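Local structure of putative glucoamylase (Bacteroides caccae ATCC 43185, 4QT9) at residues P48-V53 against R389-D394; T317-V322 against F375-S380; Q29-L34 against K368-F373; A62-S67 against P113-G118. The protein is a putative glucoamylase with an alpha/alpha toroid fold that probably hydrolyses glycosidic bonds in glucans. All blocks are in the same frame, centred on the assembly; numbering follows the deposited sequence. Where two conformers were deposited one is given.

Interaction 1. Residues P48-V53 against R389-D394; sequences PERYHV and RYLAID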
# COMPACT_ATOMS: atom_id res chain seq x y z
N PRO A 48 -13.61 -2.47 1.69
CA PRO A 48 -14.10 -1.29 2.44
C PRO A 48 -12.92 -0.62 3.14
O PRO A 48 -11.95 -1.30 3.46
CB PRO A 48 -15.09 -1.90 3.46
CG PRO A 48 -14.63 -3.30 3.65
CD PRO A 48 -13.93 -3.74 2.38
N GLU A 49 -13.00 0.70 3.39
CA GLU A 49 -11.96 1.44 4.10
C GLU A 49 -11.62 0.70 5.42
O GLU A 49 -10.45 0.46 5.72
CB GLU A 49 -12.43 2.89 4.36
CG GLU A 49 -11.46 3.74 5.19
CD GLU A 49 -10.09 3.97 4.58
OE1 GLU A 49 -10.01 4.39 3.40
OE2 GLU A 49 -9.09 3.75 5.30
N ARG A 50 -12.66 0.29 6.16
CA ARG A 50 -12.57 -0.35 7.46
C ARG A 50 -13.59 -1.50 7.64
O ARG A 50 -14.64 -1.53 6.98
CB ARG A 50 -12.78 0.69 8.58
CG ARG A 50 -14.22 1.22 8.76
CD ARG A 50 -14.24 2.54 9.50
NE ARG A 50 -14.03 3.67 8.59
CZ ARG A 50 -13.00 4.51 8.60
NH1 ARG A 50 -12.01 4.36 9.48
NH2 ARG A 50 -12.95 5.52 7.74
N TYR A 51 -13.28 -2.40 8.58
CA TYR A 51 -14.14 -3.50 9.00
C TYR A 51 -14.10 -3.57 10.52
O TYR A 51 -13.03 -3.74 11.11
CB TYR A 51 -13.72 -4.84 8.36
CG TYR A 51 -14.76 -5.93 8.59
CD1 TYR A 51 -14.79 -6.64 9.78
CD2 TYR A 51 -15.72 -6.20 7.63
CE1 TYR A 51 -15.79 -7.58 10.03
CE2 TYR A 51 -16.72 -7.14 7.86
CZ TYR A 51 -16.74 -7.84 9.06
OH TYR A 51 -17.71 -8.80 9.27
N HIS A 52 -15.25 -3.36 11.16
CA HIS A 52 -15.36 -3.38 12.62
C HIS A 52 -16.13 -4.61 13.06
O HIS A 52 -17.32 -4.72 12.76
CB HIS A 52 -15.99 -2.07 13.16
CG HIS A 52 -15.17 -0.82 12.88
ND1 HIS A 52 -15.62 0.43 13.25
CD2 HIS A 52 -13.96 -0.69 12.30
CE1 HIS A 52 -14.66 1.27 12.91
NE2 HIS A 52 -13.63 0.64 12.34
N VAL A 53 -15.45 -5.55 13.76
CA VAL A 53 -16.07 -6.80 14.24
C VAL A 53 -17.28 -6.47 15.16
O VAL A 53 -18.26 -7.19 15.13
CB VAL A 53 -15.02 -7.70 14.97
CG1 VAL A 53 -15.67 -8.94 15.59
CG2 VAL A 53 -13.88 -8.09 14.03
N ARG A 389 -10.80 -4.24 15.14
CA ARG A 389 -11.00 -3.44 13.92
C ARG A 389 -9.88 -3.65 12.95
O ARG A 389 -8.73 -3.92 13.33
CB ARG A 389 -11.14 -1.94 14.27
CG ARG A 389 -12.41 -1.66 15.11
CD ARG A 389 -12.46 -0.28 15.71
NE ARG A 389 -13.80 -0.04 16.26
CZ ARG A 389 -14.29 1.16 16.59
NH1 ARG A 389 -13.54 2.25 16.46
NH2 ARG A 389 -15.53 1.27 17.04
N TYR A 390 -10.23 -3.56 11.67
CA TYR A 390 -9.33 -3.68 10.54
C TYR A 390 -9.42 -2.50 9.62
O TYR A 390 -10.48 -1.87 9.53
CB TYR A 390 -9.66 -4.91 9.71
CG TYR A 390 -9.59 -6.21 10.46
CD1 TYR A 390 -8.37 -6.85 10.68
CD2 TYR A 390 -10.74 -6.84 10.91
CE1 TYR A 390 -8.30 -8.08 11.33
CE2 TYR A 390 -10.69 -8.07 11.56
CZ TYR A 390 -9.46 -8.69 11.75
OH TYR A 390 -9.39 -9.92 12.35
N LEU A 391 -8.33 -2.23 8.87
CA LEU A 391 -8.25 -1.26 7.78
C LEU A 391 -7.66 -1.96 6.59
O LEU A 391 -6.62 -2.61 6.73
CB LEU A 391 -7.39 -0.02 8.14
CG LEU A 391 -7.88 0.89 9.24
CD1 LEU A 391 -6.80 1.89 9.60
CD2 LEU A 391 -9.16 1.63 8.81
N ALA A 392 -8.30 -1.81 5.41
CA ALA A 392 -7.81 -2.37 4.15
C ALA A 392 -6.33 -2.06 3.89
O ALA A 392 -5.58 -2.97 3.53
CB ALA A 392 -8.65 -1.86 2.96
N ILE A 393 -5.90 -0.80 4.10
CA ILE A 393 -4.51 -0.36 3.84
C ILE A 393 -3.49 -0.99 4.82
O ILE A 393 -2.30 -0.94 4.57
CB ILE A 393 -4.35 1.19 3.77
CG1 ILE A 393 -4.74 1.90 5.08
CG2 ILE A 393 -5.10 1.78 2.54
CD1 ILE A 393 -4.47 3.45 5.06
N ASP A 394 -3.94 -1.54 5.95
CA ASP A 394 -3.00 -2.18 6.86
C ASP A 394 -3.01 -3.71 6.62
O ASP A 394 -1.94 -4.31 6.62
CB ASP A 394 -3.27 -1.77 8.33
CG ASP A 394 -2.97 -0.27 8.62
OD1 ASP A 394 -2.33 0.38 7.78
OD2 ASP A 394 -3.41 0.24 9.67
O HOH W 1 -8.10 1.43 4.69
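Tyr-51 and Tyr-390 pair through both of their backbone polar groups. The bond from Tyr-390 N to Tyr-51 O is 2.9 Å long. The return bond, Tyr-51 N to Tyr-390 O, is 3.0 Å. A third bond, from Ala-392 N to Glu-49 O, lies just beyond the ladder, where helix 392-406 starts. A water also donates to Glu-49 O and OE2 and accepts from Ile-393 N, so it bridges the residue before strand 50-52 and the first turn of the helix. The other carboxylate oxygen, Glu-49 OE1, is hydrogen-bonded to Trp-115 NE1.

The guanidinium of Arg-389 lies flat on the ring of His-52, with centres 4.0 Å apart and planes at 6°. The extended chain of Arg-389 from CG to NE runs over the same ring, and CD sits 3.7 Å from the His-52 ring centroid in a CH-pi contact. The imidazole is held at both nitrogens, ND1 by Val-56 O and NE2 by Tyr-320 OH, which fixes its rotation under the arginine. On the same face of the sheet, Leu-391 CD2 packs against Arg-50 CB at 3.7 Å, the two side chains lying alongside each other. Arg-50 itself turns to a salt bridge with Asp-61.

Tyr-51 and Tyr-390 point to the other face. There Val-53 CG2 touches Tyr-390 CE2 at 4.0 Å, and Tyr-35 of helix 21-37 adds to the packing. This is a two-stranded antiparallel sheet, its strands at 170°, that joins distant parts of the chain at the N-terminus of a helix in an alpha/alpha toroid.

Interaction 2. Residues T317-V322 against F375-S380; sequences TASYSV and FYDAFS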
# COMPACT_ATOMS: atom_id res chain seq x y z
N THR A 317 3.67 2.62 12.69
CA THR A 317 3.16 3.16 11.44
C THR A 317 1.81 3.81 11.67
O THR A 317 1.20 3.61 12.73
CB THR A 317 3.07 2.04 10.39
OG1 THR A 317 3.05 2.68 9.13
CG2 THR A 317 1.83 1.14 10.58
N ALA A 318 1.30 4.52 10.64
CA ALA A 318 -0.02 5.13 10.65
C ALA A 318 -1.12 4.04 10.83
O ALA A 318 -1.05 3.00 10.18
CB ALA A 318 -0.24 5.91 9.36
N SER A 319 -2.06 4.26 11.77
CA SER A 319 -3.14 3.31 12.06
C SER A 319 -4.09 3.90 13.09
O SER A 319 -3.83 4.98 13.63
CB SER A 319 -2.58 1.99 12.61
OG SER A 319 -1.93 2.16 13.86
N TYR A 320 -5.15 3.16 13.41
CA TYR A 320 -6.00 3.53 14.54
C TYR A 320 -5.13 3.73 15.74
O TYR A 320 -4.08 3.07 15.87
CB TYR A 320 -7.02 2.43 14.84
CG TYR A 320 -8.21 2.41 13.90
CD1 TYR A 320 -8.93 3.57 13.62
CD2 TYR A 320 -8.67 1.21 13.35
CE1 TYR A 320 -10.05 3.55 12.78
CE2 TYR A 320 -9.81 1.17 12.54
CZ TYR A 320 -10.50 2.34 12.26
OH TYR A 320 -11.62 2.31 11.49
N SER A 321 -5.52 4.66 16.60
CA SER A 321 -4.76 4.93 17.81
C SER A 321 -5.72 5.02 18.98
O SER A 321 -6.93 5.10 18.75
CB SER A 321 -3.94 6.21 17.66
OG SER A 321 -2.97 6.34 18.69
N VAL A 322 -5.19 5.00 20.23
CA VAL A 322 -5.98 5.07 21.47
C VAL A 322 -7.00 6.23 21.39
O VAL A 322 -8.18 6.01 21.68
CB VAL A 322 -5.09 5.18 22.74
CG1 VAL A 322 -5.92 5.01 24.00
CG2 VAL A 322 -3.95 4.15 22.72
N PHE A 375 -4.55 -10.29 11.94
CA PHE A 375 -4.21 -9.37 13.02
C PHE A 375 -5.02 -8.10 12.94
O PHE A 375 -5.19 -7.54 11.86
CB PHE A 375 -2.71 -9.02 12.99
CG PHE A 375 -1.84 -10.21 13.29
CD1 PHE A 375 -1.74 -10.71 14.58
CD2 PHE A 375 -1.17 -10.88 12.26
CE1 PHE A 375 -0.99 -11.86 14.85
CE2 PHE A 375 -0.37 -11.99 12.54
CZ PHE A 375 -0.27 -12.46 13.83
N TYR A 376 -5.52 -7.66 14.09
CA TYR A 376 -6.26 -6.41 14.21
C TYR A 376 -5.31 -5.24 13.93
O TYR A 376 -4.08 -5.43 13.89
CB TYR A 376 -6.93 -6.30 15.58
CG TYR A 376 -8.04 -7.31 15.76
CD1 TYR A 376 -9.14 -7.33 14.90
CD2 TYR A 376 -8.07 -8.15 16.87
CE1 TYR A 376 -10.20 -8.22 15.10
CE2 TYR A 376 -9.12 -9.06 17.07
CZ TYR A 376 -10.18 -9.07 16.19
OH TYR A 376 -11.22 -9.94 16.39
N ASP A 377 -5.88 -4.07 13.63
CA ASP A 377 -5.13 -2.89 13.15
C ASP A 377 -3.99 -2.39 14.08
O ASP A 377 -2.88 -2.10 13.62
CB ASP A 377 -6.08 -1.73 12.93
CG ASP A 377 -5.46 -0.72 12.03
OD1 ASP A 377 -4.96 -1.12 10.96
OD2 ASP A 377 -5.41 0.47 12.42
N ALA A 378 -4.32 -2.17 15.34
CA ALA A 378 -3.38 -1.62 16.27
C ALA A 378 -3.78 -2.03 17.66
O ALA A 378 -4.89 -2.52 17.83
CB ALA A 378 -3.35 -0.11 16.15
N PHE A 379 -2.87 -1.87 18.64
CA PHE A 379 -3.16 -2.21 20.04
C PHE A 379 -2.16 -1.51 20.94
O PHE A 379 -1.03 -1.23 20.54
CB PHE A 379 -3.17 -3.74 20.29
CG PHE A 379 -1.83 -4.42 20.15
CD1 PHE A 379 -0.96 -4.51 21.23
CD2 PHE A 379 -1.41 -4.93 18.93
CE1 PHE A 379 0.30 -5.10 21.09
CE2 PHE A 379 -0.17 -5.54 18.79
CZ PHE A 379 0.68 -5.62 19.88
N SER A 380 -2.58 -1.24 22.17
CA SER A 380 -1.71 -0.65 23.17
C SER A 380 -1.70 -1.53 24.42
O SER A 380 -2.72 -1.58 25.13
CB SER A 380 -2.14 0.78 23.50
OG SER A 380 -1.47 1.22 24.67
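Asp-377 reaches strand 318-321 with one carboxylate oxygen. Tyr-320 N donates to Asp-377 OD2 at 2.9 Å, with an N-H...O angle of 157°, and meets it nearly end-on to the C-O bond. The same oxygen lies 3.2 Å from Ser-319 CB and 3.5 Å from Tyr-320 CD2. The tyrosine ring and the carboxylate are almost perpendicular, with planes 83° apart. Asp-377 CG stands anti to the backbone N (chi1 -161°), which carries OD2 across to the strand.

Ala-378 follows with its methyl, CB packing 3.3 Å from Tyr-320 O and also against Ser-319 OG. That hydroxyl is hydrogen-bonded to Ser-340 OG. Farther along, Val-322 CG2 rests on Ser-380 CB at 3.9 Å.

Replacing Asp-377 by an alanine would probably leave Tyr-320 N without its carboxylate partner and open a gap beside Ser-319 CB.

The second shell sets these groups in place. Tyr-320 OH, the partner of His-52, is also hydrogen-bonded to Arg-50 NH1, while the Tyr-320 side chain packs on Arg-389 and Leu-391. The backbone of Asp-377 is hydrogen-bonded to that of Arg-389, and that of Ser-319 to Ala-326. The contact is thus a buried side-chain-to-backbone link between the irregular loop before strand 389-391 and the two-stranded antiparallel sheet 318-321/324-327, within the alpha/alpha toroid fold.

Interaction 3. Residues Q29-L34 against K368-F373; sequences QRRTFL and KVFGPF
Arg-31 and Phe-373 bring their backbones together, with Phe-373 CA 3.3 Å from Arg-31 O in a CA-H...O contact and Thr-32 CA in a second one with Phe-373 O. Here helix 21-37 packs on the turn of a beta-hairpin, whose strands 370-371 and 374-375 are antiparallel, in the alpha/alpha toroid fold.

Arg-31 does most of the reaching. Its chain runs extended from CG to NE and passes Pro-372 O, which lies 3.4 Å from CD. Arg-31 NH1 then donates to Gly-371 O at 2.9 Å, and that oxygen lies in the guanidinium plane. The donor, by contrast, stands well above the plane of the carbonyl. One face of the guanidinium takes Phe-370 CE2, 3.6 Å from Arg-31 CZ, the two planes being 24° apart. With a leucine in place of Arg-31, Gly-371 O would probably lose this hydrogen bond and Phe-370 CE2 the guanidinium face it packs against.

Phe-370 is also met edge-to-face by Tyr-363, and the Phe-373 ring reaches Tyr-51. Leu-34 supports Phe-373 through backbone and side chain: its carbonyl oxygen lies over one face of the ring, and Leu-34 CB is 3.8 Å from Phe-373 CD1.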
# COMPACT_ATOMS: atom_id res chain seq x y z
N GLN A 29 -1.68 -15.63 6.32
CA GLN A 29 -2.05 -15.36 4.93
C GLN A 29 -3.50 -15.72 4.66
O GLN A 29 -4.22 -14.86 4.15
CB GLN A 29 -1.15 -16.09 3.95
CG GLN A 29 -0.47 -15.18 2.97
CD GLN A 29 0.29 -15.99 1.96
OE1 GLN A 29 1.03 -16.94 2.28
NE2 GLN A 29 0.07 -15.66 0.72
N ARG A 30 -3.92 -16.95 5.01
CA ARG A 30 -5.30 -17.40 4.78
C ARG A 30 -6.32 -16.45 5.44
O ARG A 30 -7.29 -16.06 4.78
CB ARG A 30 -5.52 -18.84 5.26
CG ARG A 30 -5.88 -19.78 4.12
CD ARG A 30 -7.17 -20.56 4.33
NE ARG A 30 -7.60 -21.25 3.11
CZ ARG A 30 -7.13 -22.43 2.70
NH1 ARG A 30 -6.19 -23.06 3.39
NH2 ARG A 30 -7.60 -22.98 1.58
N ARG A 31 -6.09 -16.05 6.70
CA ARG A 31 -7.02 -15.16 7.40
C ARG A 31 -7.02 -13.74 6.85
O ARG A 31 -8.10 -13.16 6.72
CB ARG A 31 -6.76 -15.16 8.91
CG ARG A 31 -7.23 -16.44 9.56
CD ARG A 31 -7.60 -16.17 10.98
NE ARG A 31 -7.68 -17.41 11.74
CZ ARG A 31 -7.99 -17.47 13.02
NH1 ARG A 31 -8.29 -16.37 13.70
NH2 ARG A 31 -8.03 -18.64 13.64
N THR A 32 -5.85 -13.18 6.53
CA THR A 32 -5.74 -11.81 5.99
C THR A 32 -6.45 -11.73 4.64
O THR A 32 -7.15 -10.76 4.37
CB THR A 32 -4.27 -11.37 5.91
OG1 THR A 32 -3.71 -11.58 7.19
CG2 THR A 32 -4.12 -9.90 5.55
N PHE A 33 -6.32 -12.80 3.84
CA PHE A 33 -7.01 -12.96 2.55
C PHE A 33 -8.53 -12.85 2.76
O PHE A 33 -9.20 -12.21 1.95
CB PHE A 33 -6.65 -14.33 1.93
CG PHE A 33 -7.57 -14.78 0.81
CD1 PHE A 33 -7.41 -14.29 -0.49
CD2 PHE A 33 -8.57 -15.72 1.04
CE1 PHE A 33 -8.25 -14.72 -1.52
CE2 PHE A 33 -9.41 -16.15 0.00
CZ PHE A 33 -9.26 -15.63 -1.27
N LEU A 34 -9.07 -13.43 3.87
CA LEU A 34 -10.51 -13.39 4.14
C LEU A 34 -11.05 -11.95 4.34
O LEU A 34 -12.23 -11.75 4.03
CB LEU A 34 -10.91 -14.28 5.31
CG LEU A 34 -10.69 -15.78 5.16
CD1 LEU A 34 -11.26 -16.51 6.34
CD2 LEU A 34 -11.28 -16.32 3.88
N LYS A 368 -7.21 -11.76 21.27
CA LYS A 368 -7.27 -10.32 21.52
C LYS A 368 -6.56 -9.50 20.39
O LYS A 368 -6.95 -8.35 20.18
CB LYS A 368 -6.71 -9.97 22.92
CG LYS A 368 -5.20 -9.85 23.02
CD LYS A 368 -4.74 -10.01 24.45
CE LYS A 368 -3.40 -9.43 24.65
NZ LYS A 368 -2.83 -9.78 25.96
N VAL A 369 -5.58 -10.09 19.65
CA VAL A 369 -4.91 -9.36 18.54
C VAL A 369 -5.08 -10.11 17.19
O VAL A 369 -5.09 -9.46 16.15
CB VAL A 369 -3.42 -8.97 18.77
CG1 VAL A 369 -3.26 -8.00 19.94
CG2 VAL A 369 -2.53 -10.19 18.93
N PHE A 370 -5.22 -11.46 17.22
CA PHE A 370 -5.37 -12.23 16.00
C PHE A 370 -6.84 -12.63 15.82
O PHE A 370 -7.30 -13.59 16.43
CB PHE A 370 -4.42 -13.45 15.99
CG PHE A 370 -4.34 -14.15 14.65
CD1 PHE A 370 -3.82 -13.51 13.53
CD2 PHE A 370 -4.74 -15.48 14.52
CE1 PHE A 370 -3.73 -14.16 12.30
CE2 PHE A 370 -4.65 -16.14 13.29
CZ PHE A 370 -4.13 -15.47 12.19
N GLY A 371 -7.57 -11.85 15.03
CA GLY A 371 -9.00 -12.07 14.82
C GLY A 371 -9.39 -12.89 13.60
O GLY A 371 -8.54 -13.56 13.01
N PRO A 372 -10.69 -12.84 13.19
CA PRO A 372 -11.14 -13.66 12.05
C PRO A 372 -10.48 -13.32 10.71
O PRO A 372 -10.23 -14.23 9.93
CB PRO A 372 -12.66 -13.40 11.99
CG PRO A 372 -12.87 -12.14 12.75
CD PRO A 372 -11.82 -12.12 13.81
N PHE A 373 -10.16 -12.02 10.44
CA PHE A 373 -9.53 -11.57 9.19
C PHE A 373 -8.03 -11.23 9.37
O PHE A 373 -7.49 -10.40 8.64
CB PHE A 373 -10.29 -10.37 8.60
CG PHE A 373 -11.72 -10.62 8.18
CD1 PHE A 373 -12.19 -11.91 7.96
CD2 PHE A 373 -12.60 -9.56 7.97
CE1 PHE A 373 -13.50 -12.15 7.56
CE2 PHE A 373 -13.91 -9.80 7.57
CZ PHE A 373 -14.35 -11.09 7.37

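Interaction 4. Residues A62-S67 against P113-G118; sequences ANVVTS and PHWWYG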
# COMPACT_ATOMS: atom_id res chain seq x y z
N ALA A 62 -19.66 1.56 6.53
CA ALA A 62 -19.34 0.15 6.28
C ALA A 62 -19.23 -0.17 4.77
O ALA A 62 -18.43 -1.03 4.40
CB ALA A 62 -20.40 -0.75 6.90
N ASN A 63 -20.01 0.54 3.91
CA ASN A 63 -20.09 0.32 2.47
C ASN A 63 -19.15 1.22 1.65
O ASN A 63 -19.19 1.17 0.42
CB ASN A 63 -21.53 0.53 2.00
CG ASN A 63 -22.03 1.96 2.08
OD1 ASN A 63 -21.59 2.79 2.90
ND2 ASN A 63 -23.03 2.26 1.27
N VAL A 64 -18.35 2.06 2.33
CA VAL A 64 -17.40 2.97 1.68
C VAL A 64 -16.14 2.18 1.35
O VAL A 64 -15.47 1.66 2.25
CB VAL A 64 -17.13 4.24 2.52
CG1 VAL A 64 -15.93 5.01 1.98
CG2 VAL A 64 -18.37 5.13 2.57
N VAL A 65 -15.83 2.09 0.04
CA VAL A 65 -14.67 1.37 -0.50
C VAL A 65 -13.53 2.35 -0.80
O VAL A 65 -13.75 3.47 -1.25
CB VAL A 65 -15.00 0.49 -1.75
CG1 VAL A 65 -15.91 -0.69 -1.39
CG2 VAL A 65 -15.64 1.31 -2.86
N THR A 66 -12.31 1.89 -0.55
CA THR A 66 -11.10 2.69 -0.75
C THR A 66 -10.40 2.22 -2.03
O THR A 66 -10.26 1.02 -2.24
CB THR A 66 -10.22 2.63 0.53
OG1 THR A 66 -9.02 3.36 0.31
CG2 THR A 66 -9.89 1.20 0.98
N SER A 67 -9.99 3.14 -2.89
CA SER A 67 -9.31 2.79 -4.13
C SER A 67 -7.92 2.20 -3.88
O SER A 67 -7.63 1.12 -4.39
CB SER A 67 -9.23 4.00 -5.06
OG SER A 67 -8.71 5.13 -4.38
N PRO A 113 -11.08 8.49 -7.21
CA PRO A 113 -11.05 9.23 -5.93
C PRO A 113 -10.52 8.35 -4.80
O PRO A 113 -10.41 7.13 -4.99
CB PRO A 113 -12.53 9.52 -5.67
CG PRO A 113 -13.25 8.36 -6.29
CD PRO A 113 -12.46 8.04 -7.53
N HIS A 114 -10.26 8.93 -3.62
CA HIS A 114 -9.86 8.15 -2.43
C HIS A 114 -10.95 7.12 -2.07
O HIS A 114 -10.66 5.94 -1.86
CB HIS A 114 -9.63 9.06 -1.22
CG HIS A 114 -8.91 8.40 -0.08
ND1 HIS A 114 -7.84 9.01 0.52
CD2 HIS A 114 -9.12 7.20 0.51
CE1 HIS A 114 -7.42 8.17 1.45
NE2 HIS A 114 -8.17 7.07 1.48
N TRP A 115 -12.21 7.57 -2.05
CA TRP A 115 -13.36 6.74 -1.67
C TRP A 115 -14.53 6.82 -2.63
O TRP A 115 -14.79 7.88 -3.19
CB TRP A 115 -13.92 7.24 -0.33
CG TRP A 115 -13.11 7.01 0.91
CD1 TRP A 115 -12.28 5.95 1.16
CD2 TRP A 115 -13.23 7.72 2.14
NE1 TRP A 115 -11.82 6.00 2.46
CE2 TRP A 115 -12.40 7.07 3.09
CE3 TRP A 115 -13.97 8.85 2.55
CZ2 TRP A 115 -12.27 7.53 4.42
CZ3 TRP A 115 -13.88 9.28 3.88
CH2 TRP A 115 -13.03 8.62 4.79
N TRP A 116 -15.31 5.74 -2.69
CA TRP A 116 -16.64 5.65 -3.28
C TRP A 116 -17.57 4.96 -2.32
O TRP A 116 -17.13 4.18 -1.46
CB TRP A 116 -16.74 4.85 -4.60
CG TRP A 116 -15.73 5.05 -5.67
CD1 TRP A 116 -15.87 5.84 -6.77
CD2 TRP A 116 -14.58 4.23 -5.89
NE1 TRP A 116 -14.80 5.64 -7.62
CE2 TRP A 116 -14.01 4.65 -7.12
CE3 TRP A 116 -13.92 3.25 -5.13
CZ2 TRP A 116 -12.84 4.07 -7.62
CZ3 TRP A 116 -12.75 2.69 -5.64
CH2 TRP A 116 -12.24 3.09 -6.88
N TYR A 117 -18.86 5.12 -2.55
CA TYR A 117 -19.90 4.32 -1.94
C TYR A 117 -19.94 3.10 -2.84
O TYR A 117 -20.11 3.27 -4.06
CB TYR A 117 -21.23 5.08 -1.88
CG TYR A 117 -21.17 6.33 -1.04
CD1 TYR A 117 -21.29 6.27 0.35
CD2 TYR A 117 -21.07 7.59 -1.63
CE1 TYR A 117 -21.26 7.43 1.13
CE2 TYR A 117 -21.05 8.75 -0.86
CZ TYR A 117 -21.15 8.67 0.52
OH TYR A 117 -21.14 9.82 1.28
N GLY A 118 -19.63 1.93 -2.29
CA GLY A 118 -19.51 0.67 -3.03
C GLY A 118 -20.75 0.20 -3.76
O GLY A 118 -20.64 -0.55 -4.74
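Val-64 sets one methyl over the indole of Trp-115 and the other beside Tyr-117, on one face of an antiparallel sheet. Strands 64-66 and 115-117 form this pair, with strand 123-124 beyond, and helix 67-83 starts straight after Thr-66. Val-64 CG1 is 3.8 Å from the centroid of the Trp-115 five-membered ring, 18° off the normal, a CH-pi contact. With CG1 anti to the backbone N (chi1 167°), Val-64 CG2 is left to lie 3.8 Å from Tyr-117 CD1. Thr-66 CA meets the edge of the same indole.

Val-65 and Trp-116 point to the other face. Val-65 CG2 meets the indole edge at CE3, 3.4 Å away, and Ser-67 CB touches CH2 at 3.6 Å. Pro-113 CG lies over one face of this indole, while Phe-101 of helix 88-104 meets it edge-to-face. Trp-116 NE1 is hydrogen-bonded to Asp-106 O.

Backbone bonds tie the strands together at Val-65 and Trp-116, in both directions. Gly-118 N donates to Asn-63 O at 2.8 Å, and Ser-67 N to His-114 O. A beta carbon at Gly-118 would clash with Asn-63 O. At the helix start, the hydroxyl Ser-67 OG donates to Pro-113 O at 2.7 Å.

How the interactions relate
Interaction 1 lies between the others, its centre 11 to 12 Å from each of them, and it touches all three. Interactions 2 and 4 are nested inside the long loop that interaction 1 closes, and 4 closes before 2 opens. Interaction 3 crosses both 1 and 2 along the chain. A hydrogen bond between Tyr-390 OH and Phe-373 N joins 1 to 3. Residues 368-373 and 375-380 share the hairpin of strands 370-371 and 374-375. Interaction 4 does not touch 2 or 3, whose centres are about 21 and 22 Å from its own. Interactions 1 and 3 join early chain elements to late ones; 4 joins two early parts and 2 two late ones.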